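Hypothetical protein (Pyrococcus furiosus, PDB 2FZF) is of unknown function but belongs by sequence to the rubrerythrin family of the ferritin clan, whose members are typically diiron proteins. Local coordinates at residues V103-M114 / L154-E165. Residues are numbered along the deposited sequence; the frame is centred on the assembly and turned at random.
Sequences VQDIIDLIRWAM and LRAEYELLLNWE
With CG of Y158 anti to the backbone N (chi1 178°), its ring reaches over to helix 103-129 and sits as a knob among I107, I110, R111 and M114. I107 also turns CG2 anti to its N, and this methyl meets the ring edge near its plane at CE1. The R111 chain crosses the ring obliquely: CG makes an off-centre CH-pi contact, 4.2 Å from the centroid of the Y158 ring. Beyond it the chain bends at chi3, and the guanidinium turns back to its own helix, where R111 NH2 bonds D108 OD2 at 2.9 Å in a salt bridge. Q104 NE2 reaches that oxygen from the opposite face of the carboxylate. M114 SD approaches the Y158 ring obliquely, 4.9 Å from its centroid, a Met-aromatic contact, and also touches CA and CB of R155. Toward the bundle interior I110 CG2 packs on L154 CD2 at 3.8 Å, and helix 51-61 covers both residues. I107 CD1 lies against L161 CB. R155 hydrogen-bonds Y151 OH through NH1 and bridges through NH2 to D145 of the second subunit. The segment axes run antiparallel (154°) and come within 9.2 Å, joining the last two long helices in a four-helix bundle of the ferritin-like fold.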
# COMPACT_ATOMS: atom_id res chain seq x y z
N VAL A 103 23.37 -6.18 -0.57
CA VAL A 103 21.92 -6.29 -0.51
C VAL A 103 21.44 -6.29 0.94
O VAL A 103 20.34 -5.83 1.23
CB VAL A 103 21.43 -7.59 -1.18
CG1 VAL A 103 19.91 -7.62 -1.22
CG2 VAL A 103 22.01 -7.71 -2.57
N GLN A 104 22.26 -6.81 1.86
CA GLN A 104 21.85 -6.86 3.26
C GLN A 104 21.54 -5.45 3.79
O GLN A 104 20.56 -5.25 4.52
CB GLN A 104 22.95 -7.52 4.12
CG GLN A 104 22.57 -7.77 5.58
CD GLN A 104 21.20 -8.42 5.74
OE1 GLN A 104 20.90 -9.43 5.09
NE2 GLN A 104 20.38 -7.86 6.63
N ASP A 105 22.36 -4.48 3.39
CA ASP A 105 22.20 -3.08 3.77
C ASP A 105 20.86 -2.54 3.27
O ASP A 105 20.21 -1.77 3.96
CB ASP A 105 23.35 -2.26 3.18
CG ASP A 105 24.70 -2.61 3.79
OD1 ASP A 105 25.74 -2.32 3.15
OD2 ASP A 105 24.72 -3.19 4.91
N ILE A 106 20.47 -2.94 2.06
CA ILE A 106 19.19 -2.51 1.51
C ILE A 106 18.11 -3.22 2.33
O ILE A 106 17.06 -2.64 2.61
CB ILE A 106 18.98 -2.94 0.00
CG1 ILE A 106 20.24 -2.70 -0.82
CG2 ILE A 106 17.83 -2.14 -0.62
CD1 ILE A 106 20.67 -1.29 -0.86
N ILE A 107 18.37 -4.47 2.70
CA ILE A 107 17.41 -5.25 3.49
C ILE A 107 17.11 -4.58 4.83
O ILE A 107 15.95 -4.40 5.19
CB ILE A 107 17.95 -6.66 3.79
CG1 ILE A 107 18.26 -7.40 2.48
CG2 ILE A 107 16.91 -7.44 4.62
CD1 ILE A 107 17.05 -7.62 1.58
N ASP A 108 18.16 -4.24 5.56
CA ASP A 108 18.04 -3.61 6.86
C ASP A 108 17.18 -2.35 6.77
O ASP A 108 16.16 -2.25 7.45
CB ASP A 108 19.44 -3.25 7.39
CG ASP A 108 20.28 -4.48 7.77
OD1 ASP A 108 21.49 -4.32 8.07
OD2 ASP A 108 19.74 -5.61 7.79
N LEU A 109 17.59 -1.41 5.92
CA LEU A 109 16.89 -0.15 5.72
C LEU A 109 15.41 -0.30 5.31
O LEU A 109 14.58 0.51 5.69
CB LEU A 109 17.63 0.70 4.67
CG LEU A 109 18.70 1.74 5.07
CD1 LEU A 109 18.14 2.58 6.19
CD2 LEU A 109 19.99 1.09 5.50
N ILE A 110 15.09 -1.33 4.52
CA ILE A 110 13.69 -1.51 4.14
C ILE A 110 12.95 -2.12 5.33
O ILE A 110 11.79 -1.81 5.56
CB ILE A 110 13.50 -2.47 2.91
CG1 ILE A 110 14.16 -1.88 1.64
CG2 ILE A 110 12.02 -2.66 2.64
CD1 ILE A 110 13.52 -0.62 1.12
N ARG A 111 13.63 -2.97 6.09
CA ARG A 111 13.01 -3.62 7.25
C ARG A 111 12.62 -2.59 8.30
O ARG A 111 11.53 -2.66 8.86
CB ARG A 111 13.98 -4.65 7.83
CG ARG A 111 13.30 -5.85 8.50
CD ARG A 111 14.32 -6.85 8.99
NE ARG A 111 15.32 -6.19 9.83
CZ ARG A 111 16.61 -6.09 9.51
NH1 ARG A 111 17.44 -5.47 10.33
NH2 ARG A 111 17.06 -6.63 8.39
N TRP A 112 13.51 -1.63 8.56
CA TRP A 112 13.27 -0.55 9.51
C TRP A 112 12.18 0.40 9.02
O TRP A 112 11.44 0.97 9.82
CB TRP A 112 14.55 0.26 9.76
CG TRP A 112 15.41 -0.32 10.85
CD1 TRP A 112 16.60 -1.00 10.70
CD2 TRP A 112 15.10 -0.37 12.25
NE1 TRP A 112 17.03 -1.47 11.92
CE2 TRP A 112 16.13 -1.10 12.89
CE3 TRP A 112 14.04 0.13 13.03
CZ2 TRP A 112 16.13 -1.36 14.26
CZ3 TRP A 112 14.04 -0.13 14.41
CH2 TRP A 112 15.08 -0.86 15.00
N ALA A 113 12.10 0.58 7.71
CA ALA A 113 11.11 1.46 7.13
C ALA A 113 9.71 0.92 7.35
O ALA A 113 8.80 1.67 7.72
CB ALA A 113 11.36 1.64 5.65
N MET A 114 9.51 -0.37 7.14
CA MET A 114 8.18 -0.92 7.34
C MET A 114 7.86 -0.92 8.81
O MET A 114 6.70 -0.85 9.21
CB MET A 114 8.04 -2.33 6.73
CG MET A 114 9.13 -3.36 7.06
SD MET A 114 8.72 -5.06 6.45
CE MET A 114 7.72 -5.64 7.82
N LEU A 154 5.97 -1.98 1.48
CA LEU A 154 7.36 -2.17 1.90
C LEU A 154 7.76 -3.62 2.20
O LEU A 154 8.89 -4.04 1.93
CB LEU A 154 7.66 -1.28 3.10
CG LEU A 154 8.10 0.14 2.76
CD1 LEU A 154 8.18 0.95 4.04
CD2 LEU A 154 9.46 0.11 2.05
N ARG A 155 6.83 -4.37 2.79
CA ARG A 155 7.07 -5.77 3.14
C ARG A 155 7.12 -6.62 1.85
O ARG A 155 7.84 -7.62 1.78
CB ARG A 155 5.97 -6.30 4.07
CG ARG A 155 6.25 -7.67 4.72
CD ARG A 155 4.95 -8.43 5.01
NE ARG A 155 4.36 -8.16 6.31
CZ ARG A 155 3.12 -8.48 6.66
NH1 ARG A 155 2.68 -8.18 7.88
NH2 ARG A 155 2.30 -9.07 5.80
N ALA A 156 6.35 -6.22 0.84
CA ALA A 156 6.37 -6.97 -0.41
C ALA A 156 7.81 -6.86 -0.92
O ALA A 156 8.47 -7.86 -1.22
CB ALA A 156 5.38 -6.38 -1.41
N GLU A 157 8.29 -5.63 -0.99
CA GLU A 157 9.66 -5.41 -1.44
C GLU A 157 10.62 -6.28 -0.63
O GLU A 157 11.37 -7.08 -1.18
CB GLU A 157 10.03 -3.94 -1.32
CG GLU A 157 9.36 -3.10 -2.38
CD GLU A 157 9.48 -3.71 -3.75
OE1 GLU A 157 10.57 -4.22 -4.10
OE2 GLU A 157 8.47 -3.69 -4.49
N TYR A 158 10.57 -6.12 0.69
CA TYR A 158 11.39 -6.90 1.60
C TYR A 158 11.27 -8.40 1.32
O TYR A 158 12.26 -9.15 1.38
CB TYR A 158 10.93 -6.61 3.03
CG TYR A 158 11.67 -7.40 4.07
CD1 TYR A 158 13.02 -7.16 4.31
CD2 TYR A 158 11.02 -8.36 4.84
CE1 TYR A 158 13.70 -7.86 5.29
CE2 TYR A 158 11.69 -9.05 5.81
CZ TYR A 158 13.02 -8.80 6.03
OH TYR A 158 13.68 -9.43 7.05
N GLU A 159 10.05 -8.82 1.02
CA GLU A 159 9.72 -10.22 0.71
C GLU A 159 10.46 -10.70 -0.54
O GLU A 159 11.05 -11.78 -0.55
CB GLU A 159 8.20 -10.33 0.52
CG GLU A 159 7.57 -11.69 0.82
CD GLU A 159 7.72 -12.11 2.28
OE1 GLU A 159 8.83 -12.55 2.66
OE2 GLU A 159 6.74 -12.00 3.04
N LEU A 160 10.42 -9.90 -1.60
CA LEU A 160 11.07 -10.23 -2.87
C LEU A 160 12.58 -10.00 -2.83
O LEU A 160 13.31 -10.51 -3.67
CB LEU A 160 10.43 -9.41 -4.00
CG LEU A 160 9.81 -10.21 -5.15
CD1 LEU A 160 9.06 -11.44 -4.62
CD2 LEU A 160 8.87 -9.31 -5.94
N LEU A 161 13.04 -9.22 -1.87
CA LEU A 161 14.47 -8.96 -1.75
C LEU A 161 15.17 -10.13 -1.08
O LEU A 161 16.39 -10.20 -1.05
CB LEU A 161 14.71 -7.69 -0.94
CG LEU A 161 14.65 -6.39 -1.72
CD1 LEU A 161 14.83 -5.22 -0.79
CD2 LEU A 161 15.75 -6.40 -2.80
N LEU A 162 14.38 -11.03 -0.51
CA LEU A 162 14.91 -12.21 0.18
C LEU A 162 15.35 -13.29 -0.80
O LEU A 162 16.24 -14.08 -0.51
CB LEU A 162 13.85 -12.77 1.12
CG LEU A 162 13.51 -11.88 2.32
CD1 LEU A 162 12.17 -12.31 2.87
CD2 LEU A 162 14.61 -11.97 3.38
N ASN A 163 14.70 -13.31 -1.96
CA ASN A 163 15.02 -14.28 -3.01
C ASN A 163 16.40 -13.95 -3.59
O ASN A 163 17.13 -14.84 -4.03
CB ASN A 163 13.96 -14.22 -4.12
CG ASN A 163 12.56 -14.62 -3.64
OD1 ASN A 163 12.33 -15.77 -3.25
ND2 ASN A 163 11.63 -13.67 -3.68
N TRP A 164 16.74 -12.66 -3.56
CA TRP A 164 18.01 -12.16 -4.08
C TRP A 164 19.22 -12.98 -3.64
O TRP A 164 19.96 -13.50 -4.47
CB TRP A 164 18.19 -10.70 -3.67
CG TRP A 164 18.70 -9.81 -4.76
CD1 TRP A 164 20.00 -9.51 -5.04
CD2 TRP A 164 17.91 -9.06 -5.69
NE1 TRP A 164 20.07 -8.62 -6.08
CE2 TRP A 164 18.80 -8.32 -6.50
CE3 TRP A 164 16.53 -8.95 -5.92
CZ2 TRP A 164 18.36 -7.48 -7.53
CZ3 TRP A 164 16.09 -8.10 -6.95
CH2 TRP A 164 17.01 -7.38 -7.73
N GLU A 165 19.44 -13.10 -2.33
CA GLU A 165 20.57 -13.88 -1.85
C GLU A 165 20.16 -15.22 -1.25
O GLU A 165 19.90 -16.18 -1.98
CB GLU A 165 21.38 -13.09 -0.82
CG GLU A 165 22.23 -11.96 -1.39
CD GLU A 165 23.25 -11.45 -0.38
OE1 GLU A 165 22.84 -11.09 0.74
OE2 GLU A 165 24.45 -11.39 -0.72